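Local coordinates for protein exoribonuclease II, mitochondrial (Candida glabrata, PDB 6F3H) that degrades RNA from the 3' end as the mitochondrial exoribonuclease of the RNB family, the nuclease component of the mtEXO degradosome, at residues A[525-530]-A[602-607]; A[396-401]-A[546-551]; A[610-615]-A[695-700]. The protein carries 1 engineered substitution. One frame throughout, in Å; residues are numbered along the deposited sequence.

Contact 1 of 3, residues A[525-530]-A[602-607]; sequences VTYDKV and TKSTLL. With nucleotides of chain C.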
loop_
_atom_site.group_PDB
_atom_site.type_symbol
_atom_site.label_atom_id
_atom_site.label_comp_id
_atom_site.label_asym_id
_atom_site.label_seq_id
_atom_site.Cartn_x
_atom_site.Cartn_y
_atom_site.Cartn_z
ATOM N N VAL A 525 -15.356 -24.858 -7.794
ATOM C CA VAL A 525 -14.968 -24.923 -6.390
ATOM C C VAL A 525 -14.898 -23.527 -5.804
ATOM O O VAL A 525 -14.527 -22.559 -6.471
ATOM C CB VAL A 525 -13.614 -25.638 -6.188
ATOM C CG1 VAL A 525 -13.820 -27.109 -6.198
ATOM C CG2 VAL A 525 -12.622 -25.224 -7.271
ATOM N N THR A 526 -15.215 -23.456 -4.522
ATOM C CA THR A 526 -15.122 -22.260 -3.720
ATOM C C THR A 526 -14.489 -22.673 -2.406
ATOM O O THR A 526 -14.494 -23.851 -2.050
ATOM C CB THR A 526 -16.500 -21.660 -3.480
ATOM O OG1 THR A 526 -17.298 -22.619 -2.777
ATOM C CG2 THR A 526 -17.162 -21.341 -4.789
ATOM N N TYR A 527 -13.934 -21.706 -1.682
ATOM C CA TYR A 527 -13.380 -22.043 -0.382
ATOM C C TYR A 527 -14.428 -22.712 0.483
ATOM O O TYR A 527 -14.103 -23.614 1.256
ATOM C CB TYR A 527 -12.847 -20.806 0.315
ATOM C CG TYR A 527 -11.577 -20.197 -0.262
ATOM C CD1 TYR A 527 -10.319 -20.694 0.069
ATOM C CD2 TYR A 527 -11.638 -19.055 -1.059
ATOM C CE1 TYR A 527 -9.163 -20.110 -0.434
ATOM C CE2 TYR A 527 -10.497 -18.462 -1.552
ATOM C CZ TYR A 527 -9.264 -18.989 -1.246
ATOM O OH TYR A 527 -8.139 -18.384 -1.759
ATOM N N ASP A 528 -15.689 -22.297 0.344
ATOM C CA ASP A 528 -16.773 -22.896 1.119
ATOM C C ASP A 528 -17.078 -24.307 0.650
ATOM O O ASP A 528 -17.131 -25.232 1.465
ATOM C CB ASP A 528 -18.037 -22.048 1.010
ATOM C CG ASP A 528 -17.949 -20.745 1.786
ATOM O OD1 ASP A 528 -17.133 -20.642 2.730
ATOM O OD2 ASP A 528 -18.715 -19.823 1.443
ATOM N N LYS A 529 -17.284 -24.493 -0.661
ATOM C CA LYS A 529 -17.577 -25.826 -1.175
ATOM C C LYS A 529 -16.527 -26.801 -0.698
ATOM O O LYS A 529 -16.841 -27.805 -0.056
ATOM C CB LYS A 529 -17.650 -25.826 -2.702
ATOM N N VAL A 530 -15.264 -26.451 -0.912
ATOM C CA VAL A 530 -14.145 -27.262 -0.443
ATOM C C VAL A 530 -14.262 -27.541 1.041
ATOM O O VAL A 530 -13.984 -28.654 1.502
ATOM C CB VAL A 530 -12.812 -26.577 -0.772
ATOM C CG1 VAL A 530 -11.673 -27.371 -0.197
ATOM C CG2 VAL A 530 -12.661 -26.459 -2.269
ATOM N N THR A 602 -9.571 -21.247 7.378
ATOM C CA THR A 602 -10.258 -22.518 7.256
ATOM C C THR A 602 -9.358 -23.529 6.568
ATOM O O THR A 602 -8.223 -23.227 6.179
ATOM C CB THR A 602 -11.572 -22.354 6.493
ATOM O OG1 THR A 602 -11.280 -22.106 5.118
ATOM C CG2 THR A 602 -12.373 -21.226 7.052
ATOM N N LYS A 603 -9.903 -24.733 6.373
ATOM C CA LYS A 603 -9.155 -25.784 5.698
ATOM C C LYS A 603 -8.798 -25.392 4.273
ATOM O O LYS A 603 -7.684 -25.664 3.826
ATOM C CB LYS A 603 -9.948 -27.082 5.709
ATOM C CG LYS A 603 -10.001 -27.784 7.053
ATOM C CD LYS A 603 -10.429 -29.248 6.884
ATOM C CE LYS A 603 -10.819 -29.878 8.222
ATOM N NZ LYS A 603 -11.705 -31.071 8.068
ATOM N N SER A 604 -9.732 -24.786 3.527
ATOM C CA SER A 604 -9.414 -24.407 2.149
ATOM C C SER A 604 -8.435 -23.233 2.074
ATOM O O SER A 604 -7.504 -23.256 1.263
ATOM C CB SER A 604 -10.688 -24.113 1.353
ATOM O OG SER A 604 -11.694 -23.510 2.118
ATOM N N THR A 605 -8.636 -22.183 2.877
ATOM C CA THR A 605 -7.667 -21.087 2.891
ATOM C C THR A 605 -6.288 -21.602 3.262
ATOM O O THR A 605 -5.279 -21.201 2.666
ATOM C CB THR A 605 -8.089 -19.984 3.851
ATOM O OG1 THR A 605 -7.894 -20.445 5.192
ATOM C CG2 THR A 605 -9.547 -19.641 3.650
ATOM N N LEU A 606 -6.222 -22.435 4.299
ATOM C CA LEU A 606 -4.950 -23.008 4.693
ATOM C C LEU A 606 -4.329 -23.745 3.528
ATOM O O LEU A 606 -3.130 -23.617 3.254
ATOM C CB LEU A 606 -5.163 -23.977 5.848
ATOM C CG LEU A 606 -4.027 -24.987 6.024
ATOM C CD1 LEU A 606 -2.688 -24.331 6.400
ATOM C CD2 LEU A 606 -4.426 -26.057 7.001
ATOM N N LEU A 607 -5.144 -24.511 2.820
ATOM C CA LEU A 607 -4.657 -25.279 1.691
ATOM C C LEU A 607 -4.046 -24.358 0.659
ATOM O O LEU A 607 -2.848 -24.433 0.367
ATOM C CB LEU A 607 -5.829 -26.047 1.091
ATOM C CG LEU A 607 -5.679 -27.109 0.015
ATOM C CD1 LEU A 607 -6.997 -27.781 -0.111
ATOM C CD2 LEU A 607 -5.274 -26.507 -1.327
ATOM P P A C 5 -1.835 -15.252 -3.254
ATOM O OP1 A C 5 -1.239 -15.838 -4.475
ATOM O OP2 A C 5 -1.458 -13.864 -2.860
ATOM O "O5'" A C 5 -3.401 -15.269 -3.463
ATOM C "C5'" A C 5 -4.045 -16.492 -3.756
ATOM C "C4'" A C 5 -5.530 -16.420 -3.545
ATOM O "O4'" A C 5 -5.821 -16.176 -2.148
ATOM C "C3'" A C 5 -6.265 -15.313 -4.277
ATOM O "O3'" A C 5 -6.549 -15.657 -5.614
ATOM C "C2'" A C 5 -7.513 -15.152 -3.433
ATOM O "O2'" A C 5 -8.424 -16.209 -3.695
ATOM C "C1'" A C 5 -6.938 -15.336 -2.035
ATOM N N9 A C 5 -6.458 -14.057 -1.536
ATOM C C8 A C 5 -5.200 -13.510 -1.597
ATOM N N7 A C 5 -5.123 -12.306 -1.089
ATOM C C5 A C 5 -6.429 -12.071 -0.698
ATOM C C6 A C 5 -7.029 -10.977 -0.076
ATOM N N6 A C 5 -6.359 -9.868 0.264
ATOM N N1 A C 5 -8.358 -11.080 0.175
ATOM C C2 A C 5 -9.022 -12.198 -0.171
ATOM N N3 A C 5 -8.571 -13.304 -0.759
ATOM C C4 A C 5 -7.261 -13.142 -0.982
#
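Two helix N-termini meet here, Tyr527 lying against Ser604 and Thr605, inside the RNB domain of this exoribonuclease. Both helices open with a threonine N-cap. Helix 527-534 starts after Thr526, whose OG1 accepts from Lys529 N at 2.8 Å. Helix 603-625 starts after Thr602, which forms a capping box with Thr605. In this box Thr602 N donates to Thr605 OG1, and the return bond from Thr605 N to Thr602 OG1 is weak. Asp531, one turn further along the first helix, also bonds Thr602 OG1 and Ser604 N, so the first helix also holds the start of the second.

Across the contact, the hydroxyl of Ser604 donates to the backbone carbonyl of Tyr527, with Ser604 OG and Tyr527 O 2.6 Å apart. The donor sits 25° out of the carbonyl plane, and the C=O...OG angle is 115°. Val530 CG1 packs on Ser604 CB at 3.7 Å. CG of Tyr527 is anti to its own carbonyl carbon (chi1 -71°), which carries the ring past the start of the second helix. Ser604 CB lies at the ring edge near its plane, and Thr605 CG2 is 3.8 Å from Tyr527 CD1. The tyrosine thereby spans from the helix pair to the RNA beside the magnesium site. At its far end, Tyr527 OH donates to O2' of A5 of chain C, 2.9 Å away.

Contact 2 of 3, residues A[396-401]-A[546-551]; sequences PVFCID and KKQLEL. With MG (magnesium ion), chain E; nucleotides of chain C.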
loop_
_atom_site.group_PDB
_atom_site.type_symbol
_atom_site.label_atom_id
_atom_site.label_comp_id
_atom_site.label_asym_id
_atom_site.label_seq_id
_atom_site.Cartn_x
_atom_site.Cartn_y
_atom_site.Cartn_z
ATOM N N PRO A 396 -7.332 -32.489 -13.794
ATOM C CA PRO A 396 -8.198 -31.495 -13.148
ATOM C C PRO A 396 -7.409 -30.471 -12.361
ATOM O O PRO A 396 -6.484 -30.798 -11.606
ATOM C CB PRO A 396 -9.067 -32.326 -12.202
ATOM C CG PRO A 396 -8.322 -33.579 -11.997
ATOM C CD PRO A 396 -7.176 -33.688 -12.968
ATOM N N VAL A 397 -7.845 -29.221 -12.510
ATOM C CA VAL A 397 -7.220 -28.048 -11.915
ATOM C C VAL A 397 -8.211 -27.373 -10.994
ATOM O O VAL A 397 -9.260 -26.906 -11.450
ATOM C CB VAL A 397 -6.798 -27.049 -12.990
ATOM C CG1 VAL A 397 -6.045 -25.939 -12.364
ATOM C CG2 VAL A 397 -5.962 -27.776 -14.002
ATOM N N PHE A 398 -7.829 -27.210 -9.732
ATOM C CA PHE A 398 -8.686 -26.613 -8.723
ATOM C C PHE A 398 -8.394 -25.121 -8.539
ATOM O O PHE A 398 -7.315 -24.746 -8.069
ATOM C CB PHE A 398 -8.497 -27.350 -7.403
ATOM C CG PHE A 398 -8.742 -28.834 -7.474
ATOM C CD1 PHE A 398 -10.034 -29.334 -7.571
ATOM C CD2 PHE A 398 -7.686 -29.733 -7.372
ATOM C CE1 PHE A 398 -10.260 -30.705 -7.594
ATOM C CE2 PHE A 398 -7.904 -31.105 -7.392
ATOM C CZ PHE A 398 -9.188 -31.590 -7.503
ATOM N N CYS A 399 -9.382 -24.276 -8.854
ATOM C CA CYS A 399 -9.317 -22.822 -8.671
ATOM C C CYS A 399 -10.227 -22.436 -7.514
ATOM O O CYS A 399 -11.423 -22.188 -7.694
ATOM C CB CYS A 399 -9.716 -22.102 -9.948
ATOM S SG CYS A 399 -8.605 -22.433 -11.334
ATOM N N ILE A 400 -9.640 -22.374 -6.323
ATOM C CA ILE A 400 -10.387 -22.171 -5.083
ATOM C C ILE A 400 -10.418 -20.676 -4.809
ATOM O O ILE A 400 -9.493 -20.122 -4.215
ATOM C CB ILE A 400 -9.761 -22.933 -3.933
ATOM C CG1 ILE A 400 -9.426 -24.328 -4.411
ATOM C CG2 ILE A 400 -10.699 -22.929 -2.747
ATOM C CD1 ILE A 400 -8.882 -25.166 -3.351
ATOM N N ASP A 401 -11.492 -20.016 -5.238
ATOM C CA ASP A 401 -11.676 -18.590 -5.043
ATOM C C ASP A 401 -13.056 -18.424 -4.384
ATOM O O ASP A 401 -13.759 -19.403 -4.135
ATOM C CB ASP A 401 -11.477 -17.866 -6.384
ATOM C CG ASP A 401 -10.055 -17.497 -6.665
ATOM O OD1 ASP A 401 -9.263 -17.342 -5.681
ATOM O OD2 ASP A 401 -9.682 -17.347 -7.870
ATOM N N LYS A 546 -12.407 -35.509 -4.968
ATOM C CA LYS A 546 -12.497 -35.297 -3.527
ATOM C C LYS A 546 -11.250 -35.804 -2.805
ATOM O O LYS A 546 -10.771 -35.165 -1.862
ATOM C CB LYS A 546 -13.766 -35.947 -2.977
ATOM C CG LYS A 546 -13.770 -36.141 -1.468
ATOM C CD LYS A 546 -15.174 -36.447 -0.924
ATOM C CE LYS A 546 -15.123 -36.825 0.569
ATOM N NZ LYS A 546 -16.462 -36.931 1.244
ATOM N N LYS A 547 -10.677 -36.922 -3.249
ATOM C CA LYS A 547 -9.489 -37.385 -2.537
ATOM C C LYS A 547 -8.252 -36.555 -2.875
ATOM O O LYS A 547 -7.363 -36.431 -2.033
ATOM C CB LYS A 547 -9.259 -38.889 -2.756
ATOM C CG LYS A 547 -7.870 -39.432 -2.292
ATOM C CD LYS A 547 -7.521 -39.327 -0.781
ATOM C CE LYS A 547 -8.615 -39.842 0.180
ATOM N NZ LYS A 547 -8.180 -39.631 1.610
ATOM N N GLN A 548 -8.189 -35.912 -4.040
ATOM C CA GLN A 548 -7.019 -35.077 -4.279
ATOM C C GLN A 548 -6.996 -33.900 -3.310
ATOM O O GLN A 548 -5.931 -33.497 -2.820
ATOM C CB GLN A 548 -7.012 -34.586 -5.715
ATOM C CG GLN A 548 -6.752 -35.646 -6.757
ATOM C CD GLN A 548 -7.232 -35.230 -8.129
ATOM O OE1 GLN A 548 -8.431 -35.106 -8.362
ATOM N NE2 GLN A 548 -6.290 -34.963 -9.037
ATOM N N LEU A 549 -8.175 -33.387 -2.973
ATOM C CA LEU A 549 -8.276 -32.315 -1.996
ATOM C C LEU A 549 -7.820 -32.756 -0.611
ATOM O O LEU A 549 -7.067 -32.039 0.054
ATOM C CB LEU A 549 -9.713 -31.818 -1.953
ATOM C CG LEU A 549 -10.224 -31.262 -3.283
ATOM C CD1 LEU A 549 -11.671 -30.891 -3.161
ATOM C CD2 LEU A 549 -9.453 -30.031 -3.649
ATOM N N GLU A 550 -8.302 -33.908 -0.127
ATOM C CA GLU A 550 -7.877 -34.324 1.206
ATOM C C GLU A 550 -6.382 -34.500 1.236
ATOM O O GLU A 550 -5.714 -34.149 2.216
ATOM C CB GLU A 550 -8.573 -35.606 1.637
ATOM C CG GLU A 550 -10.058 -35.592 1.388
ATOM C CD GLU A 550 -10.720 -36.894 1.766
ATOM O OE1 GLU A 550 -9.989 -37.847 2.144
ATOM O OE2 GLU A 550 -11.972 -36.954 1.698
ATOM N N LEU A 551 -5.839 -35.006 0.144
ATOM C CA LEU A 551 -4.407 -35.164 0.061
ATOM C C LEU A 551 -3.726 -33.816 0.101
ATOM O O LEU A 551 -2.745 -33.634 0.826
ATOM C CB LEU A 551 -4.059 -35.917 -1.211
ATOM C CG LEU A 551 -2.619 -36.385 -1.275
ATOM C CD1 LEU A 551 -2.112 -36.906 0.075
ATOM C CD2 LEU A 551 -2.588 -37.446 -2.336
HETATM MG MG MG E . -7.986 -18.090 -6.686
ATOM P P A C 5 -1.835 -15.252 -3.254
ATOM O OP1 A C 5 -1.239 -15.838 -4.475
ATOM O OP2 A C 5 -1.458 -13.864 -2.860
ATOM O "O5'" A C 5 -3.401 -15.269 -3.463
ATOM C "C5'" A C 5 -4.045 -16.492 -3.756
ATOM C "C4'" A C 5 -5.530 -16.420 -3.545
ATOM O "O4'" A C 5 -5.821 -16.176 -2.148
ATOM C "C3'" A C 5 -6.265 -15.313 -4.277
ATOM O "O3'" A C 5 -6.549 -15.657 -5.614
ATOM C "C2'" A C 5 -7.513 -15.152 -3.433
ATOM O "O2'" A C 5 -8.424 -16.209 -3.695
ATOM C "C1'" A C 5 -6.938 -15.336 -2.035
ATOM N N9 A C 5 -6.458 -14.057 -1.536
ATOM C C8 A C 5 -5.200 -13.510 -1.597
ATOM N N7 A C 5 -5.123 -12.306 -1.089
ATOM C C5 A C 5 -6.429 -12.071 -0.698
ATOM C C6 A C 5 -7.029 -10.977 -0.076
ATOM N N6 A C 5 -6.359 -9.868 0.264
ATOM N N1 A C 5 -8.358 -11.080 0.175
ATOM C C2 A C 5 -9.022 -12.198 -0.171
ATOM N N3 A C 5 -8.571 -13.304 -0.759
ATOM C C4 A C 5 -7.261 -13.142 -0.982
ATOM P P C C 6 -6.233 -14.629 -6.781
ATOM O OP1 C C 6 -6.567 -15.290 -8.049
ATOM O OP2 C C 6 -4.905 -14.036 -6.553
ATOM O "O5'" C C 6 -7.367 -13.549 -6.608
ATOM C "C5'" C C 6 -8.721 -13.967 -6.539
ATOM C "C4'" C C 6 -9.641 -12.848 -6.110
ATOM O "O4'" C C 6 -9.452 -12.518 -4.708
ATOM C "C3'" C C 6 -9.467 -11.512 -6.795
ATOM O "O3'" C C 6 -9.975 -11.479 -8.111
ATOM C "C2'" C C 6 -10.226 -10.611 -5.858
ATOM O "O2'" C C 6 -11.600 -10.898 -5.989
ATOM C "C1'" C C 6 -9.784 -11.165 -4.505
ATOM N N1 C C 6 -8.623 -10.414 -3.949
ATOM C C2 C C 6 -8.889 -9.227 -3.225
ATOM O O2 C C 6 -10.054 -8.869 -3.048
ATOM N N3 C C 6 -7.922 -8.453 -2.693
ATOM C C4 C C 6 -6.675 -8.827 -2.875
ATOM N N4 C C 6 -5.747 -8.038 -2.322
ATOM C C5 C C 6 -6.351 -10.022 -3.603
ATOM C C6 C C 6 -7.328 -10.774 -4.127
HETATM O O HOH W 1 -6.973 -19.379 -5.605
HETATM O O HOH W 2 -7.337 -19.042 -8.294
#
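With CG anti to the carbonyl carbon in both Phe398 (chi1 -56°) and Leu549 (chi1 -60°), the ring and the isobutyl group are brought face to methyl. Leu549 CD2 sits over the centre of the Phe398 ring, 3.9 Å from the centroid and almost on the ring normal. This is a CH-pi contact. Gln548 takes the ring edge instead. Gln548 OE1 lies near the ring plane, 3.7 Å from Phe398 CZ, and the amide is turned 73° from the ring. Pro396 CG meets the same amide at Gln548 NE2, 3.8 Å away.

Beyond Phe398 the segment 396-401 runs into the active site. Asp401 binds magnesium through both OD1 and OD2, at 1.8 and 2.2 Å. Asp410 and two waters are also ligands of the metal. Pro396 and Phe398 thus rest on the helix, while Asp401 holds the metal beside A5 and C6 of chain C.

Strand 410-416 bonds both segments. Phe398 pairs through its backbone with Ile412, and Gln548 NE2 donates to Ile414 O. Ile400 packs on Tyr527 and Val530, so the loop lies between helix 543-567, that strand and helix 527-534.

Contact 3 of 3, residues A[610-615]-A[695-700]; sequences EFMILT and TVTSPM. With nucleotides of chain C.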
loop_
_atom_site.group_PDB
_atom_site.type_symbol
_atom_site.label_atom_id
_atom_site.label_comp_id
_atom_site.label_asym_id
_atom_site.label_seq_id
_atom_site.Cartn_x
_atom_site.Cartn_y
_atom_site.Cartn_z
ATOM N N GLU A 610 -0.859 -22.163 1.776
ATOM C CA GLU A 610 0.412 -22.842 1.974
ATOM C C GLU A 610 1.136 -23.088 0.677
ATOM O O GLU A 610 2.376 -23.095 0.634
ATOM C CB GLU A 610 0.204 -24.145 2.706
ATOM C CG GLU A 610 0.219 -23.884 4.167
ATOM C CD GLU A 610 1.410 -22.997 4.564
ATOM O OE1 GLU A 610 2.552 -23.169 4.042
ATOM O OE2 GLU A 610 1.181 -22.071 5.368
ATOM N N PHE A 611 0.383 -23.297 -0.379
ATOM C CA PHE A 611 0.998 -23.626 -1.647
ATOM C C PHE A 611 1.543 -22.396 -2.352
ATOM O O PHE A 611 2.622 -22.452 -2.943
ATOM C CB PHE A 611 -0.027 -24.387 -2.476
ATOM C CG PHE A 611 -0.203 -25.812 -2.015
ATOM C CD1 PHE A 611 0.782 -26.763 -2.255
ATOM C CD2 PHE A 611 -1.290 -26.174 -1.249
ATOM C CE1 PHE A 611 0.646 -28.058 -1.801
ATOM C CE2 PHE A 611 -1.427 -27.472 -0.783
ATOM C CZ PHE A 611 -0.464 -28.417 -1.064
HETATM N N MSE A 612 0.851 -21.271 -2.254
HETATM C CA MSE A 612 1.298 -20.043 -2.897
HETATM C C MSE A 612 2.546 -19.547 -2.293
HETATM O O MSE A 612 3.484 -19.194 -2.994
HETATM C CB MSE A 612 0.234 -18.995 -2.782
HETATM C CG MSE A 612 -1.102 -19.556 -3.156
HETATM SE SE MSE A 612 -1.178 -20.099 -5.034
HETATM C CE MSE A 612 -2.109 -18.521 -5.670
ATOM N N ILE A 613 2.525 -19.515 -0.963
ATOM C CA ILE A 613 3.743 -19.273 -0.197
ATOM C C ILE A 613 4.880 -20.126 -0.727
ATOM O O ILE A 613 5.991 -19.643 -0.985
ATOM C CB ILE A 613 3.491 -19.558 1.289
ATOM C CG1 ILE A 613 2.307 -18.733 1.782
ATOM C CG2 ILE A 613 4.770 -19.404 2.087
ATOM C CD1 ILE A 613 2.083 -18.860 3.238
ATOM N N LEU A 614 4.613 -21.410 -0.911
ATOM C CA LEU A 614 5.693 -22.286 -1.305
ATOM C C LEU A 614 6.143 -21.983 -2.718
ATOM O O LEU A 614 7.336 -21.822 -2.974
ATOM C CB LEU A 614 5.246 -23.723 -1.189
ATOM C CG LEU A 614 6.354 -24.581 -1.792
ATOM C CD1 LEU A 614 7.656 -24.422 -0.994
ATOM C CD2 LEU A 614 5.905 -26.019 -1.876
ATOM N N THR A 615 5.190 -21.847 -3.633
ATOM C CA THR A 615 5.495 -21.478 -5.008
ATOM C C THR A 615 6.343 -20.233 -5.069
ATOM O O THR A 615 7.298 -20.148 -5.845
ATOM C CB THR A 615 4.201 -21.187 -5.742
ATOM O OG1 THR A 615 3.290 -22.265 -5.538
ATOM C CG2 THR A 615 4.465 -20.972 -7.206
ATOM N N THR A 695 7.084 -13.087 -5.662
ATOM C CA THR A 695 5.671 -13.375 -5.870
ATOM C C THR A 695 5.385 -13.510 -7.356
ATOM O O THR A 695 5.669 -12.598 -8.132
ATOM C CB THR A 695 4.777 -12.292 -5.257
ATOM O OG1 THR A 695 5.005 -11.048 -5.923
ATOM C CG2 THR A 695 5.060 -12.131 -3.785
ATOM N N VAL A 696 4.801 -14.647 -7.737
ATOM C CA VAL A 696 4.511 -14.980 -9.128
ATOM C C VAL A 696 3.075 -15.469 -9.278
ATOM O O VAL A 696 2.572 -15.642 -10.393
ATOM C CB VAL A 696 5.485 -16.048 -9.616
ATOM C CG1 VAL A 696 6.820 -15.436 -9.926
ATOM C CG2 VAL A 696 5.626 -17.067 -8.535
ATOM N N THR A 697 2.418 -15.722 -8.156
ATOM C CA THR A 697 1.114 -16.350 -8.163
ATOM C C THR A 697 -0.011 -15.441 -8.617
ATOM O O THR A 697 -1.110 -15.943 -8.864
ATOM C CB THR A 697 0.814 -16.834 -6.762
ATOM O OG1 THR A 697 0.890 -15.726 -5.858
ATOM C CG2 THR A 697 1.836 -17.853 -6.360
ATOM N N SER A 698 0.202 -14.130 -8.707
ATOM C CA SER A 698 -0.878 -13.197 -9.038
ATOM C C SER A 698 -0.447 -12.182 -10.079
ATOM O O SER A 698 -0.464 -10.980 -9.840
ATOM C CB SER A 698 -1.344 -12.483 -7.779
ATOM O OG SER A 698 -1.290 -13.374 -6.712
ATOM N N PRO A 699 -0.108 -12.631 -11.279
ATOM C CA PRO A 699 0.374 -11.698 -12.301
ATOM C C PRO A 699 -0.688 -10.755 -12.868
ATOM O O PRO A 699 -0.314 -9.862 -13.631
ATOM C CB PRO A 699 0.928 -12.630 -13.384
ATOM C CG PRO A 699 0.155 -13.884 -13.228
ATOM C CD PRO A 699 -0.150 -14.017 -11.770
HETATM N N MSE A 700 -1.976 -10.906 -12.560
HETATM C CA MSE A 700 -2.987 -10.008 -13.158
HETATM C C MSE A 700 -3.415 -8.902 -12.246
HETATM O O MSE A 700 -4.275 -8.096 -12.593
HETATM C CB MSE A 700 -4.255 -10.739 -13.524
HETATM C CG MSE A 700 -4.159 -11.748 -14.623
HETATM SE SE MSE A 700 -5.766 -12.889 -14.595
HETATM C CE MSE A 700 -6.990 -11.816 -15.655
ATOM P P A C 5 -1.835 -15.252 -3.254
ATOM O OP1 A C 5 -1.239 -15.838 -4.475
ATOM O OP2 A C 5 -1.458 -13.864 -2.860
ATOM O "O5'" A C 5 -3.401 -15.269 -3.463
ATOM C "C5'" A C 5 -4.045 -16.492 -3.756
ATOM C "C4'" A C 5 -5.530 -16.420 -3.545
ATOM O "O4'" A C 5 -5.821 -16.176 -2.148
ATOM C "C3'" A C 5 -6.265 -15.313 -4.277
ATOM O "O3'" A C 5 -6.549 -15.657 -5.614
ATOM C "C2'" A C 5 -7.513 -15.152 -3.433
ATOM O "O2'" A C 5 -8.424 -16.209 -3.695
ATOM C "C1'" A C 5 -6.938 -15.336 -2.035
ATOM N N9 A C 5 -6.458 -14.057 -1.536
ATOM C C8 A C 5 -5.200 -13.510 -1.597
ATOM N N7 A C 5 -5.123 -12.306 -1.089
ATOM C C5 A C 5 -6.429 -12.071 -0.698
ATOM C C6 A C 5 -7.029 -10.977 -0.076
ATOM N N6 A C 5 -6.359 -9.868 0.264
ATOM N N1 A C 5 -8.358 -11.080 0.175
ATOM C C2 A C 5 -9.022 -12.198 -0.171
ATOM N N3 A C 5 -8.571 -13.304 -0.759
ATOM C C4 A C 5 -7.261 -13.142 -0.982
ATOM P P U C 4 1.281 -13.431 0.539
ATOM O OP1 U C 4 2.165 -13.750 -0.599
ATOM O OP2 U C 4 0.753 -12.065 0.704
ATOM O "O5'" U C 4 0.040 -14.373 0.381
ATOM C "C5'" U C 4 0.217 -15.763 0.484
ATOM C "C4'" U C 4 -1.104 -16.417 0.362
ATOM O "O4'" U C 4 -1.863 -16.178 1.573
ATOM C "C3'" U C 4 -1.979 -15.836 -0.720
ATOM O "O3'" U C 4 -1.626 -16.252 -2.021
ATOM C "C2'" U C 4 -3.366 -16.249 -0.261
ATOM O "O2'" U C 4 -3.597 -17.622 -0.530
ATOM C "C1'" U C 4 -3.235 -16.068 1.254
ATOM N N1 U C 4 -3.727 -14.738 1.681
ATOM C C2 U C 4 -5.069 -14.668 1.992
ATOM O O2 U C 4 -5.808 -15.633 1.950
ATOM N N3 U C 4 -5.516 -13.437 2.372
ATOM C C4 U C 4 -4.761 -12.290 2.457
ATOM O O4 U C 4 -5.325 -11.254 2.820
ATOM C C5 U C 4 -3.374 -12.433 2.108
ATOM C C6 U C 4 -2.914 -13.624 1.740
#
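The backbones of Met612, on helix 603-625, and Thr697, in the loop before helix 703-716, come closest here, with CA atoms 6.4 Å apart. Met612 is modelled as selenomethionine. Its chain bends at both chi2 and chi3, which turns the terminal methyl to Thr697: Met612 CE is 3.5 Å from Thr697 CB. Met612 SE lies beside the threonine methyl, 4.0 Å from Thr697 CG2. Thr615, one turn along the helix, adds two apolar touches. Thr615 CB meets Thr697 CG2 at 4.1 Å, and Thr615 CG2 meets Val696 CG2 at 4.3 Å. The hydroxyl of Thr615 is used within its own helix, donating to Phe611 O from above the carbonyl plane. Asn616, next on the helix, accepts from Val696 N and so pins the loop.

The hydroxyl of Thr697 is turned to the RNA. Chi1 of 57° sets it between the backbone N and the carbonyl carbon, and Thr697 OG1 donates to OP1 of A5 of chain C at 2.5 Å. Met612 CB and CG lie near O3' of U4 of chain C. The threonine therefore divides its chemistry: its methyl packs on Met612 and Thr615, and its hydroxyl bonds a phosphate oxygen of the RNA. Holding the phosphate would suit binding of RNA of any sequence.

All three contacts lie in the RNB domain and gather round the magnesium site and the RNA. Contacts 1 and 2 have centres 9 Å apart and touch directly: Tyr527 CZ is 3.2 Å from Ile400 O, and Val525 CG2 is 3.3 Å from Cys399 O. Contact 3 stands about 17 Å from each of the others, between centres. It shares helix 603-625 with contact 1; its nearest atoms to contact 2 are about 6 Å away. A5 of chain C joins all three: Tyr527 bonds its ribose O2', Asp401 lies close to the same O2', and contact 3 holds its phosphate. The nearest side-chain atoms of Tyr527 and Met612 lie about 5 and about 6 Å from the magnesium ion.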